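Local coordinates for protein lipid II:glycine glycyltransferase (Staphylococcus aureus, PDB 6SNR) that probably catalyses the transfer of the first glycine of the pentaglycine cross-bridge from glycyl-tRNA to the lysine side chain of membrane-bound lipid II, at residues N325-R328 with D329-P332; V171-A174 with L175-T179; H335-Y338 with T339-K342; K190-A193 with E194-I198. All coordinates share one frame; numbering follows the deposited sequence.

Contact 1: residues N325-R328 with D329-P332; sequences NEFR and DFLP
Phe330 lays its ring along the CB of Phe327, with CD1 4.0 Å from that CB. Beyond this point the two aromatic side chains separate: the Phe327 ring leads off from the turn, and CE1 of Phe330 meets it obliquely, so the pair makes a loose apolar patch and not a stack. The edge of the Phe330 ring instead receives a backbone atom. Phe327 O sits near the ring plane, 3.6 Å from Phe330 CD1, and is at the same time the acceptor for Phe330 N at 3.0 Å. In Phe330, CG lies opposite the carbonyl carbon and next to the backbone N (chi1 -82°), which holds the ring on the side of the amide that makes this bond. The link spans three residues, as does the next one, from Leu331 N to Arg328 O at 2.9 Å. Two such successive bonds define a short 3-10 turn in the loop between strand 315-323 and helix 332-347, and Leu331, with positive phi, occupies the N-cap position of that helix. Pro332 opens the helix; its CD comes to 3.9 Å from Arg328 O, so the carbonyl already bonded to Leu331 N also packs against the proline ring. Leu331 points away from the turn and lies on Leu173, Ala174 and Arg177 of helix 165-177, while Phe327 and Phe330 both rest on Leu233 of strand 226-233.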
ATOM      1  N   ASN A 325       7.030  10.628  16.649  1.00 31.89           N
ATOM      2  CA  ASN A 325       6.258  10.957  17.840  1.00 36.16           C
ATOM      3  C   ASN A 325       5.914  12.448  17.957  1.00 35.73           C
ATOM      4  O   ASN A 325       5.182  12.846  18.871  1.00 38.75           O
ATOM      5  CB  ASN A 325       7.047  10.509  19.093  1.00 37.80           C
ATOM      6  CG  ASN A 325       7.263   9.001  19.156  1.00 39.26           C
ATOM      7  OD1 ASN A 325       8.378   8.534  19.375  1.00 39.67           O
ATOM      8  ND2 ASN A 325       6.191   8.240  19.037  1.00 41.36           N
ATOM      9  N   GLU A 326       6.416  13.278  17.048  1.00 34.10           N
ATOM     10  CA  GLU A 326       6.209  14.725  17.144  1.00 37.11           C
ATOM     11  C   GLU A 326       5.119  15.267  16.219  1.00 35.08           C
ATOM     12  O   GLU A 326       4.831  14.698  15.167  1.00 31.81           O
ATOM     13  CB  GLU A 326       7.494  15.455  16.816  1.00 38.98           C
ATOM     14  CG  GLU A 326       8.672  15.109  17.698  1.00 44.51           C
ATOM     15  CD  GLU A 326       9.894  15.860  17.240  1.00 47.87           C
ATOM     16  OE1 GLU A 326      10.783  15.224  16.644  1.00 54.72           O
ATOM     17  OE2 GLU A 326       9.933  17.093  17.436  1.00 52.14           O
ATOM     18  N   PHE A 327       4.529  16.380  16.636  1.00 32.19           N
ATOM     19  CA  PHE A 327       3.554  17.135  15.851  1.00 29.60           C
ATOM     20  C   PHE A 327       2.378  16.291  15.331  1.00 30.02           C
ATOM     21  O   PHE A 327       1.848  16.567  14.243  1.00 28.03           O
ATOM     22  CB  PHE A 327       4.249  17.897  14.725  1.00 32.38           C
ATOM     23  CG  PHE A 327       5.346  18.797  15.200  1.00 34.35           C
ATOM     24  CD1 PHE A 327       5.041  19.998  15.831  1.00 37.20           C
ATOM     25  CD2 PHE A 327       6.678  18.442  15.038  1.00 36.46           C
ATOM     26  CE1 PHE A 327       6.050  20.827  16.296  1.00 36.82           C
ATOM     27  CE2 PHE A 327       7.695  19.275  15.505  1.00 36.22           C
ATOM     28  CZ  PHE A 327       7.370  20.471  16.119  1.00 38.56           C
ATOM     29  N   ARG A 328       1.935  15.337  16.159  1.00 32.08           N
ATOM     30  CA  ARG A 328       0.853  14.387  15.813  1.00 33.41           C
ATOM     31  C   ARG A 328      -0.461  15.106  15.513  1.00 31.01           C
ATOM     32  O   ARG A 328      -1.270  14.610  14.737  1.00 28.63           O
ATOM     33  CB  ARG A 328       0.601  13.365  16.930  1.00 36.53           C
ATOM     34  CG  ARG A 328       1.763  12.460  17.335  1.00 41.54           C
ATOM     35  CD  ARG A 328       1.464  11.696  18.637  1.00 46.94           C
ATOM     36  NE  ARG A 328       1.113  12.622  19.720  1.00 50.66           N
ATOM     37  CZ  ARG A 328       0.893  12.289  20.991  1.00 54.34           C
ATOM     38  NH1 ARG A 328       0.578  13.240  21.868  1.00 56.37           N
ATOM     39  NH2 ARG A 328       0.983  11.026  21.399  1.00 56.11           N
ATOM     40  N   ASP A 329      -0.683  16.265  16.138  1.00 31.77           N
ATOM     41  CA  ASP A 329      -1.893  17.071  15.895  1.00 31.66           C
ATOM     42  C   ASP A 329      -2.028  17.627  14.478  1.00 27.90           C
ATOM     43  O   ASP A 329      -3.101  18.057  14.080  1.00 27.36           O
ATOM     44  CB  ASP A 329      -1.983  18.228  16.916  1.00 36.37           C
ATOM     45  CG  ASP A 329      -2.523  17.792  18.258  1.00 42.23           C
ATOM     46  OD1 ASP A 329      -2.580  16.569  18.526  1.00 49.75           O
ATOM     47  OD2 ASP A 329      -2.902  18.693  19.058  1.00 52.01           O
ATOM     48  N   PHE A 330      -0.965  17.558  13.675  1.00 26.43           N
ATOM     49  CA  PHE A 330      -1.063  17.924  12.290  1.00 25.98           C
ATOM     50  C   PHE A 330      -1.639  16.779  11.451  1.00 23.73           C
ATOM     51  O   PHE A 330      -1.846  16.963  10.280  1.00 25.47           O
ATOM     52  CB  PHE A 330       0.328  18.298  11.760  1.00 27.44           C
ATOM     53  CG  PHE A 330       0.730  19.713  12.079  1.00 28.03           C
ATOM     54  CD1 PHE A 330       1.233  20.033  13.325  1.00 29.70           C
ATOM     55  CD2 PHE A 330       0.549  20.722  11.137  1.00 29.05           C
ATOM     56  CE1 PHE A 330       1.572  21.350  13.628  1.00 29.25           C
ATOM     57  CE2 PHE A 330       0.890  22.036  11.434  1.00 29.12           C
ATOM     58  CZ  PHE A 330       1.418  22.333  12.684  1.00 30.78           C
ATOM     59  N   LEU A 331      -1.884  15.634  12.074  1.00 22.89           N
ATOM     60  CA  LEU A 331      -2.477  14.451  11.401  1.00 22.56           C
ATOM     61  C   LEU A 331      -1.764  14.102  10.097  1.00 21.59           C
ATOM     62  O   LEU A 331      -2.404  13.912   9.058  1.00 21.53           O
ATOM     63  CB  LEU A 331      -3.968  14.650  11.169  1.00 23.84           C
ATOM     64  CG  LEU A 331      -4.716  15.011  12.474  1.00 27.33           C
ATOM     65  CD1 LEU A 331      -6.034  15.683  12.139  1.00 29.49           C
ATOM     66  CD2 LEU A 331      -4.900  13.773  13.336  1.00 29.09           C
ATOM     67  N   PRO A 332      -0.427  14.008  10.138  1.00 20.87           N
ATOM     68  CA  PRO A 332       0.330  13.738   8.905  1.00 20.44           C
ATOM     69  C   PRO A 332      -0.020  12.427   8.198  1.00 18.56           C
ATOM     70  O   PRO A 332      -0.064  12.444   6.971  1.00 20.70           O
ATOM     71  CB  PRO A 332       1.775  13.765   9.369  1.00 21.56           C
ATOM     72  CG  PRO A 332       1.696  13.266  10.759  1.00 20.63           C
ATOM     73  CD  PRO A 332       0.443  13.923  11.324  1.00 22.10           C
TER

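Contact 2: residues V171-A174 with L175-T179; sequences VRLA and LKRGT
Leu173 and Arg177 run side by side from the same flank of helix 165-177, the methyl CD1 of Leu173 lying over one face of the Arg177 guanidinium, 4.0 Å from NH2. The modelled arginine chain bends at its second and third torsions, but CG lies too close to Leu173 O for its exact course to be relied on. Its NH1 bonds to the backbone O of Asp329, so a loop carbonyl fixes the planar group while the leucine methyl covers part of one face. On another flank, one turn after Val171, Leu175 has CG opposite its carbonyl carbon (chi1 -66°), which sets CG 3.3 Å from Val171 O and brings CD1 to 4.3 Å from Val171 CG1. Lys176 folds back on the helix in its first half, CD reaching 3.3 Å from Arg172 O, before its bent end turns away.

The backbone bonding fades toward the C-terminus of the helix. Leu175 N to Val171 O is a regular i to i+4 bond of 3.0 Å, whereas the one from Lys176 N to Arg172 O is weak. Gly178, with positive phi, ends the helix, and two waters lie within bonding distance of Ala174 O. One of them also bonds Thr179 OG1; the other water accepts from Gly178 N at 2.9 Å. Thr179 OG1 has a further partner in His335 ND1 of helix 332-347. Water thus takes up the Ala174 carbonyl where the helix frays, and buried Thr179 links it to helix 332-347.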
ATOM      1  N   VAL A 171      -9.374  13.648   8.106  1.00 22.44           N
ATOM      2  CA  VAL A 171      -8.764  13.937   6.813  1.00 20.17           C
ATOM      3  C   VAL A 171      -8.942  15.416   6.421  1.00 21.62           C
ATOM      4  O   VAL A 171      -8.003  16.057   5.981  1.00 21.56           O
ATOM      5  CB  VAL A 171      -9.268  12.994   5.691  1.00 21.46           C
ATOM      6  CG1 VAL A 171      -8.765  13.439   4.330  1.00 20.77           C
ATOM      7  CG2 VAL A 171      -8.845  11.543   5.997  1.00 22.59           C
ATOM      8  N   ARG A 172     -10.162  15.954   6.594  1.00 21.68           N
ATOM      9  CA  ARG A 172     -10.403  17.350   6.258  1.00 24.17           C
ATOM     10  C   ARG A 172      -9.510  18.251   7.104  1.00 24.43           C
ATOM     11  O   ARG A 172      -8.982  19.217   6.593  1.00 24.70           O
ATOM     12  CB  ARG A 172     -11.881  17.702   6.454  1.00 23.86           C
ATOM     13  CG  ARG A 172     -12.797  17.027   5.437  1.00 26.48           C
ATOM     14  CD  ARG A 172     -14.126  17.775   5.254  1.00 28.18           C
ATOM     15  NE  ARG A 172     -15.039  16.967   4.455  1.00 29.95           N
ATOM     16  CZ  ARG A 172     -15.803  16.000   4.946  1.00 25.09           C
ATOM     17  NH1 ARG A 172     -15.854  15.781   6.243  1.00 29.29           N
ATOM     18  NH2 ARG A 172     -16.592  15.306   4.116  1.00 29.05           N
ATOM     19  N   LEU A 173      -9.328  17.921   8.381  1.00 23.44           N
ATOM     20  CA  LEU A 173      -8.420  18.692   9.242  1.00 23.19           C
ATOM     21  C   LEU A 173      -6.992  18.583   8.747  1.00 24.13           C
ATOM     22  O   LEU A 173      -6.269  19.552   8.642  1.00 25.05           O
ATOM     23  CB  LEU A 173      -8.496  18.238  10.682  1.00 26.15           C
ATOM     24  CG  LEU A 173      -9.796  18.612  11.393  1.00 29.77           C
ATOM     25  CD1 LEU A 173      -9.800  17.974  12.772  1.00 32.85           C
ATOM     26  CD2 LEU A 173     -10.012  20.124  11.459  1.00 31.69           C
ATOM     27  N   ALA A 174      -6.598  17.371   8.379  1.00 23.32           N
ATOM     28  CA  ALA A 174      -5.247  17.189   7.903  1.00 21.96           C
ATOM     29  C   ALA A 174      -4.901  18.019   6.664  1.00 22.50           C
ATOM     30  O   ALA A 174      -3.788  18.542   6.541  1.00 23.72           O
ATOM     31  CB  ALA A 174      -5.017  15.695   7.630  1.00 20.21           C
ATOM     32  N   LEU A 175      -5.854  18.146   5.761  1.00 23.69           N
ATOM     33  CA  LEU A 175      -5.689  18.918   4.527  1.00 27.18           C
ATOM     34  C   LEU A 175      -5.509  20.394   4.836  1.00 30.00           C
ATOM     35  O   LEU A 175      -4.871  21.087   4.073  1.00 31.57           O
ATOM     36  CB  LEU A 175      -6.902  18.748   3.611  1.00 30.14           C
ATOM     37  CG  LEU A 175      -7.130  17.357   3.028  1.00 32.33           C
ATOM     38  CD1 LEU A 175      -8.489  17.197   2.331  1.00 31.38           C
ATOM     39  CD2 LEU A 175      -5.962  17.049   2.101  1.00 32.29           C
ATOM     40  N   LYS A 176      -6.044  20.832   5.978  1.00 28.62           N
ATOM     41  CA  LYS A 176      -6.007  22.263   6.370  1.00 33.55           C
ATOM     42  C   LYS A 176      -4.865  22.653   7.301  1.00 29.91           C
ATOM     43  O   LYS A 176      -4.481  23.823   7.318  1.00 29.04           O
ATOM     44  CB  LYS A 176      -7.322  22.668   7.051  1.00 37.17           C
ATOM     45  CG  LYS A 176      -8.556  22.631   6.156  1.00 44.24           C
ATOM     46  CD  LYS A 176      -9.830  22.396   6.965  1.00 48.02           C
ATOM     47  CE  LYS A 176     -10.248  23.620   7.768  1.00 48.44           C
ATOM     48  NZ  LYS A 176     -11.002  24.581   6.904  1.00 52.15           N
ATOM     49  N   ARG A 177      -4.333  21.734   8.100  1.00 28.27           N
ATOM     50  CA  ARG A 177      -3.547  22.142   9.294  1.00 27.80           C
ATOM     51  C   ARG A 177      -2.129  22.617   9.006  1.00 27.40           C
ATOM     52  O   ARG A 177      -1.513  23.289   9.844  1.00 27.95           O
ATOM     53  CB  ARG A 177      -3.610  21.096  10.419  1.00 31.53           C
ATOM     54  CG  ARG A 177      -5.038  20.868  10.910  1.00 35.24           C
ATOM     55  CD  ARG A 177      -5.406  21.202  12.339  1.00 40.78           C
ATOM     56  NE  ARG A 177      -5.280  20.028  13.189  1.00 42.72           N
ATOM     57  CZ  ARG A 177      -6.069  19.672  14.216  1.00 39.17           C
ATOM     58  NH1 ARG A 177      -5.762  18.556  14.873  1.00 38.50           N
ATOM     59  NH2 ARG A 177      -7.150  20.364  14.603  1.00 42.17           N
ATOM     60  N   GLY A 178      -1.587  22.302   7.832  1.00 25.84           N
ATOM     61  CA  GLY A 178      -0.322  22.907   7.401  1.00 25.71           C
ATOM     62  C   GLY A 178       0.853  21.977   7.116  1.00 28.79           C
ATOM     63  O   GLY A 178       1.978  22.385   7.219  1.00 29.10           O
ATOM     64  N   THR A 179       0.602  20.724   6.744  1.00 27.05           N
ATOM     65  CA  THR A 179       1.703  19.879   6.206  1.00 25.14           C
ATOM     66  C   THR A 179       1.626  19.826   4.674  1.00 25.77           C
ATOM     67  O   THR A 179       0.605  20.151   4.099  1.00 26.38           O
ATOM     68  CB  THR A 179       1.641  18.418   6.751  1.00 22.93           C
ATOM     69  OG1 THR A 179       0.338  17.848   6.541  1.00 23.00           O
ATOM     70  CG2 THR A 179       2.000  18.361   8.242  1.00 25.26           C
TER
HETATM   71  O   HOH W   1      -1.524  18.698   8.140  1.00 25.53           O
HETATM   72  O   HOH W   2      -2.255  20.542   5.562  1.00 28.23           O

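Contact 3: residues H335-Y338 with T339-K342; sequences HMQY and TMMK
His335 starts the contact by giving its backbone O to two donors of Thr339: the amide N at 3.0 Å, nearly in line with the carbonyl, and the hydroxyl OG1 at 2.9 Å, 42° out of its plane. The threonine can do both because OG1 stands beside its own backbone N (chi1 -59°). OG1 also lies obliquely to the imidazole, 3.6 Å from CD2, while ND1 is already taken by Thr179, just beyond helix 165-177. Met336 and Met340 run side by side, CG of the first 3.9 Å from CE of the second. Gln337 crosses that same methyl, its OE1 4.0 Å from CE. Tyr338 closes the series: Lys342 CD rides over one ring face in a CH-pi contact, 4.2 Å from the centroid. Helix 332-347 is the crossover of a beta-alpha-beta unit, joining strands 315-323 and 351-356, consistent with the acetyltransferase-like (GNAT) fold of the FemABX family. Three polar side-chain groups on this largely buried helix therefore have partners: the Thr339 hydroxyl bonds a carbonyl of its own helix, Gln337 OE1 bonds Tyr352 of the sheet, and Tyr338 OH bonds Asp156 O of helix 156-162.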
ATOM      1  N   HIS A 335      -3.187  12.903   6.074  1.00 18.40           N
ATOM      2  CA  HIS A 335      -2.860  13.659   4.886  1.00 17.58           C
ATOM      3  C   HIS A 335      -2.171  12.761   3.844  1.00 19.33           C
ATOM      4  O   HIS A 335      -2.579  12.710   2.672  1.00 18.55           O
ATOM      5  CB  HIS A 335      -1.954  14.849   5.255  1.00 18.73           C
ATOM      6  CG  HIS A 335      -1.920  15.907   4.216  1.00 20.29           C
ATOM      7  ND1 HIS A 335      -1.096  17.019   4.298  1.00 21.38           N
ATOM      8  CD2 HIS A 335      -2.568  16.009   3.043  1.00 21.12           C
ATOM      9  CE1 HIS A 335      -1.242  17.748   3.216  1.00 23.27           C
ATOM     10  NE2 HIS A 335      -2.140  17.167   2.443  1.00 22.70           N
ATOM     11  N   MET A 336      -1.183  12.018   4.353  1.00 19.02           N
ATOM     12  CA  MET A 336      -0.420  11.038   3.544  1.00 19.59           C
ATOM     13  C   MET A 336      -1.300  10.006   2.830  1.00 18.41           C
ATOM     14  O   MET A 336      -1.206   9.863   1.577  1.00 18.47           O
ATOM     15  CB  MET A 336       0.608  10.296   4.406  1.00 19.63           C
ATOM     16  CG  MET A 336       1.766   9.739   3.586  1.00 21.09           C
ATOM     17  SD  MET A 336       3.008   9.049   4.697  1.00 22.41           S
ATOM     18  CE  MET A 336       2.198   7.775   5.593  1.00 23.48           C
ATOM     19  N   GLN A 337      -2.190   9.381   3.581  1.00 17.21           N
ATOM     20  CA  GLN A 337      -3.080   8.328   2.996  1.00 17.17           C
ATOM     21  C   GLN A 337      -3.937   8.866   1.869  1.00 18.83           C
ATOM     22  O   GLN A 337      -3.995   8.289   0.779  1.00 19.16           O
ATOM     23  CB  GLN A 337      -3.976   7.667   4.020  1.00 18.52           C
ATOM     24  CG  GLN A 337      -3.250   6.745   4.975  1.00 19.29           C
ATOM     25  CD  GLN A 337      -2.641   5.526   4.281  1.00 20.60           C
ATOM     26  OE1 GLN A 337      -3.048   5.157   3.166  1.00 19.89           O
ATOM     27  NE2 GLN A 337      -1.697   4.874   4.967  1.00 21.59           N
ATOM     28  N   TYR A 338      -4.638   9.970   2.108  1.00 17.35           N
ATOM     29  CA  TYR A 338      -5.536  10.490   1.101  1.00 17.33           C
ATOM     30  C   TYR A 338      -4.773  10.942  -0.152  1.00 17.82           C
ATOM     31  O   TYR A 338      -5.219  10.722  -1.271  1.00 19.05           O
ATOM     32  CB  TYR A 338      -6.353  11.653   1.740  1.00 19.41           C
ATOM     33  CG  TYR A 338      -7.399  12.293   0.840  1.00 20.54           C
ATOM     34  CD1 TYR A 338      -8.431  11.543   0.296  1.00 20.99           C
ATOM     35  CD2 TYR A 338      -7.414  13.671   0.611  1.00 23.40           C
ATOM     36  CE1 TYR A 338      -9.438  12.114  -0.484  1.00 23.61           C
ATOM     37  CE2 TYR A 338      -8.425  14.255  -0.167  1.00 24.87           C
ATOM     38  CZ  TYR A 338      -9.423  13.465  -0.709  1.00 24.22           C
ATOM     39  OH  TYR A 338     -10.440  14.007  -1.481  1.00 25.18           O
ATOM     40  N   THR A 339      -3.623  11.607   0.044  1.00 17.98           N
ATOM     41  CA  THR A 339      -2.752  12.036  -1.061  1.00 17.96           C
ATOM     42  C   THR A 339      -2.303  10.822  -1.916  1.00 18.62           C
ATOM     43  O   THR A 339      -2.331  10.898  -3.152  1.00 19.18           O
ATOM     44  CB  THR A 339      -1.545  12.830  -0.555  1.00 20.86           C
ATOM     45  OG1 THR A 339      -2.023  13.990   0.163  1.00 22.63           O
ATOM     46  CG2 THR A 339      -0.747  13.293  -1.702  1.00 22.23           C
ATOM     47  N   MET A 340      -1.946   9.736  -1.235  1.00 19.03           N
ATOM     48  CA  MET A 340      -1.417   8.544  -1.928  1.00 18.50           C
ATOM     49  C   MET A 340      -2.515   7.860  -2.716  1.00 18.39           C
ATOM     50  O   MET A 340      -2.274   7.382  -3.841  1.00 18.62           O
ATOM     51  CB  MET A 340      -0.724   7.555  -0.961  1.00 18.06           C
ATOM     52  CG  MET A 340       0.622   8.079  -0.467  1.00 18.19           C
ATOM     53  SD  MET A 340       1.558   6.889   0.493  1.00 21.45           S
ATOM     54  CE  MET A 340       0.435   6.555   1.808  1.00 19.70           C
ATOM     55  N   MET A 341      -3.728   7.855  -2.185  1.00 17.65           N
ATOM     56  CA  MET A 341      -4.851   7.284  -2.908  1.00 17.86           C
ATOM     57  C   MET A 341      -5.101   8.074  -4.166  1.00 18.71           C
ATOM     58  O   MET A 341      -5.317   7.506  -5.235  1.00 19.31           O
ATOM     59  CB  MET A 341      -6.088   7.233  -2.058  1.00 17.98           C
ATOM     60  CG  MET A 341      -6.054   6.208  -0.941  1.00 17.90           C
ATOM     61  SD  MET A 341      -7.556   6.405   0.067  1.00 19.73           S
ATOM     62  CE  MET A 341      -7.286   5.177   1.344  1.00 19.45           C
ATOM     63  N   LYS A 342      -5.085   9.407  -4.062  1.00 19.23           N
ATOM     64  CA  LYS A 342      -5.292  10.239  -5.243  1.00 20.13           C
ATOM     65  C   LYS A 342      -4.181  10.043  -6.286  1.00 20.10           C
ATOM     66  O   LYS A 342      -4.505   9.928  -7.471  1.00 20.64           O
ATOM     67  CB  LYS A 342      -5.462  11.727  -4.853  1.00 20.68           C
ATOM     68  CG  LYS A 342      -6.774  11.989  -4.113  1.00 23.02           C
ATOM     69  CD  LYS A 342      -6.920  13.490  -3.805  1.00 26.45           C
ATOM     70  CE  LYS A 342      -5.652  14.072  -3.185  1.00 29.34           C
ATOM     71  NZ  LYS A 342      -5.779  15.513  -2.792  1.00 29.52           N
TER

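Contact 4: residues K190-A193 with E194-I198; sequences KTFA and ELMKI
Four i to i+4 backbone bonds in succession, from Glu194 N to Lys190 O through Lys197 N to Ala193 O, make 190-198 regular alpha-helix; the shortest, Met196 N to Phe192 O, is 2.9 Å. The segments belong to helix 189-202, which packs against the face of the mixed sheet formed by strands 302-312 and 315-323. Toward that sheet Phe192 and Met196 lie side by side. Being one turn apart and sharing CG opposite the backbone N (chi1 -175° for Phe192, -180° for Met196), they leave the helix in the same direction. Met196 then bends at chi2 and chi3, which brings its methyl obliquely to the end of the ring. Phe192 also meets Phe213 of helix 210-220 edge to face, and Tyr320 of strand 315-323 touches both side chains of the pair. Leu195 turns its branch back along the helix: CG sits 3.5 Å from Thr191 O, and CD1 approaches Thr191 CG2 at 4.3 Å. On the exposed flank, Glu194 packs its aliphatic part against the preceding turn, with CG 3.3 Å from Lys190 O. Its carboxylate and the Lys190 ammonium remain apart, OE2 and NZ 6.3 Å from each other, so any attraction between them acts only over distance. Between side chains, the closest approach is Met196 CE to Phe192 CZ, 3.7 Å.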
ATOM      1  N   LYS A 190      16.479   7.501   3.652  1.00 30.07           N
ATOM      2  CA  LYS A 190      17.203   7.657   4.914  1.00 31.73           C
ATOM      3  C   LYS A 190      16.295   8.263   5.965  1.00 26.25           C
ATOM      4  O   LYS A 190      16.213   7.728   7.058  1.00 29.63           O
ATOM      5  CB  LYS A 190      18.476   8.486   4.768  1.00 36.88           C
ATOM      6  CG  LYS A 190      19.648   7.719   4.163  1.00 42.64           C
ATOM      7  CD  LYS A 190      20.916   8.565   4.074  1.00 46.26           C
ATOM      8  CE  LYS A 190      21.329   9.124   5.433  1.00 49.79           C
ATOM      9  NZ  LYS A 190      22.717   9.683   5.445  1.00 53.17           N
ATOM     10  N   THR A 191      15.526   9.271   5.563  1.00 28.66           N
ATOM     11  CA  THR A 191      14.431   9.813   6.386  1.00 27.70           C
ATOM     12  C   THR A 191      13.403   8.723   6.711  1.00 26.81           C
ATOM     13  O   THR A 191      12.994   8.521   7.867  1.00 26.20           O
ATOM     14  CB  THR A 191      13.785  11.030   5.678  1.00 26.60           C
ATOM     15  OG1 THR A 191      14.766  12.085   5.540  1.00 29.29           O
ATOM     16  CG2 THR A 191      12.572  11.561   6.497  1.00 26.85           C
ATOM     17  N   PHE A 192      12.976   7.977   5.698  1.00 23.99           N
ATOM     18  CA  PHE A 192      12.018   6.907   5.956  1.00 23.76           C
ATOM     19  C   PHE A 192      12.475   5.866   6.971  1.00 26.22           C
ATOM     20  O   PHE A 192      11.739   5.420   7.843  1.00 23.88           O
ATOM     21  CB  PHE A 192      11.693   6.214   4.623  1.00 23.98           C
ATOM     22  CG  PHE A 192      10.626   5.182   4.750  1.00 23.35           C
ATOM     23  CD1 PHE A 192       9.326   5.562   5.013  1.00 23.93           C
ATOM     24  CD2 PHE A 192      10.928   3.831   4.639  1.00 25.16           C
ATOM     25  CE1 PHE A 192       8.329   4.635   5.128  1.00 22.20           C
ATOM     26  CE2 PHE A 192       9.927   2.886   4.791  1.00 24.59           C
ATOM     27  CZ  PHE A 192       8.628   3.275   5.025  1.00 23.98           C
ATOM     28  N   ALA A 193      13.725   5.423   6.842  1.00 26.75           N
ATOM     29  CA  ALA A 193      14.217   4.397   7.761  1.00 28.03           C
ATOM     30  C   ALA A 193      14.253   4.898   9.198  1.00 28.52           C
ATOM     31  O   ALA A 193      14.021   4.121  10.137  1.00 31.67           O
ATOM     32  CB  ALA A 193      15.609   3.934   7.330  1.00 29.91           C
ATOM     33  N   GLU A 194      14.563   6.183   9.371  1.00 30.15           N
ATOM     34  CA  GLU A 194      14.561   6.824  10.692  1.00 31.99           C
ATOM     35  C   GLU A 194      13.156   6.815  11.291  1.00 28.59           C
ATOM     36  O   GLU A 194      12.954   6.486  12.461  1.00 28.66           O
ATOM     37  CB  GLU A 194      15.081   8.268  10.593  1.00 35.89           C
ATOM     38  CG  GLU A 194      16.570   8.382  10.257  1.00 41.76           C
ATOM     39  CD  GLU A 194      17.077   9.822  10.238  1.00 48.31           C
ATOM     40  OE1 GLU A 194      16.906  10.516  11.266  1.00 58.12           O
ATOM     41  OE2 GLU A 194      17.658  10.258   9.210  1.00 53.25           O
ATOM     42  N   LEU A 195      12.166   7.180  10.480  1.00 27.65           N
ATOM     43  CA  LEU A 195      10.795   7.144  10.927  1.00 26.06           C
ATOM     44  C   LEU A 195      10.351   5.723  11.286  1.00 26.67           C
ATOM     45  O   LEU A 195       9.607   5.503  12.241  1.00 29.62           O
ATOM     46  CB  LEU A 195       9.875   7.739   9.838  1.00 24.04           C
ATOM     47  CG  LEU A 195      10.023   9.227   9.551  1.00 25.89           C
ATOM     48  CD1 LEU A 195       9.235   9.604   8.308  1.00 26.22           C
ATOM     49  CD2 LEU A 195       9.540  10.036  10.747  1.00 26.17           C
ATOM     50  N   MET A 196      10.821   4.745  10.518  1.00 28.12           N
ATOM     51  CA  MET A 196      10.439   3.374  10.741  1.00 28.68           C
ATOM     52  C   MET A 196      11.027   2.859  12.045  1.00 31.88           C
ATOM     53  O   MET A 196      10.386   2.067  12.725  1.00 31.81           O
ATOM     54  CB  MET A 196      10.878   2.511   9.554  1.00 29.30           C
ATOM     55  CG  MET A 196      10.514   1.040   9.701  1.00 30.76           C
ATOM     56  SD  MET A 196       8.726   0.800   9.695  1.00 34.12           S
ATOM     57  CE  MET A 196       8.309   1.165   7.998  1.00 29.58           C
ATOM     58  N   LYS A 197      12.242   3.312  12.371  1.00 33.89           N
ATOM     59  CA  LYS A 197      12.914   2.944  13.625  1.00 36.06           C
ATOM     60  C   LYS A 197      12.050   3.412  14.799  1.00 36.88           C
ATOM     61  O   LYS A 197      11.775   2.631  15.727  1.00 34.42           O
ATOM     62  CB  LYS A 197      14.318   3.571  13.667  1.00 39.77           C
ATOM     63  CG  LYS A 197      15.170   3.225  14.878  1.00 42.52           C
ATOM     64  CD  LYS A 197      16.578   3.793  14.716  1.00 45.77           C
ATOM     65  CE  LYS A 197      17.372   3.743  16.014  1.00 48.72           C
ATOM     66  NZ  LYS A 197      18.668   4.474  15.894  1.00 50.63           N
ATOM     67  N   ILE A 198      11.562   4.657  14.699  1.00 35.00           N
ATOM     68  CA  ILE A 198      10.695   5.255  15.740  1.00 35.52           C
ATOM     69  C   ILE A 198       9.376   4.479  15.859  1.00 37.04           C
ATOM     70  O   ILE A 198       8.883   4.207  16.960  1.00 39.10           O
ATOM     71  CB  ILE A 198      10.431   6.764  15.461  1.00 36.06           C
ATOM     72  CG1 ILE A 198      11.739   7.563  15.535  1.00 38.01           C
ATOM     73  CG2 ILE A 198       9.428   7.337  16.463  1.00 37.81           C
ATOM     74  CD1 ILE A 198      11.684   8.950  14.917  1.00 37.47           C
TER

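In the fold
Contact 3 is the buried member of the set, contacts 2 and 4 are partly buried, and contact 1 lies at the surface. Contacts 1 and 3 follow each other along one crossover, the loop and then helix 332-347, while contact 2 on helix 165-177 is bonded to both, through an arginine to a loop carbonyl and through a threonine to a histidine. Contact 4, on helix 189-202, meets only contact 1, where Asn325 packs on Ile198, and stays about 7 Å from contact 3 at the nearest atoms. Chemistry follows place: 3-10 bonds in the loop, water at a helix end, paired polar groups with methionines inside, and an aromatic-methionine pair against the sheet.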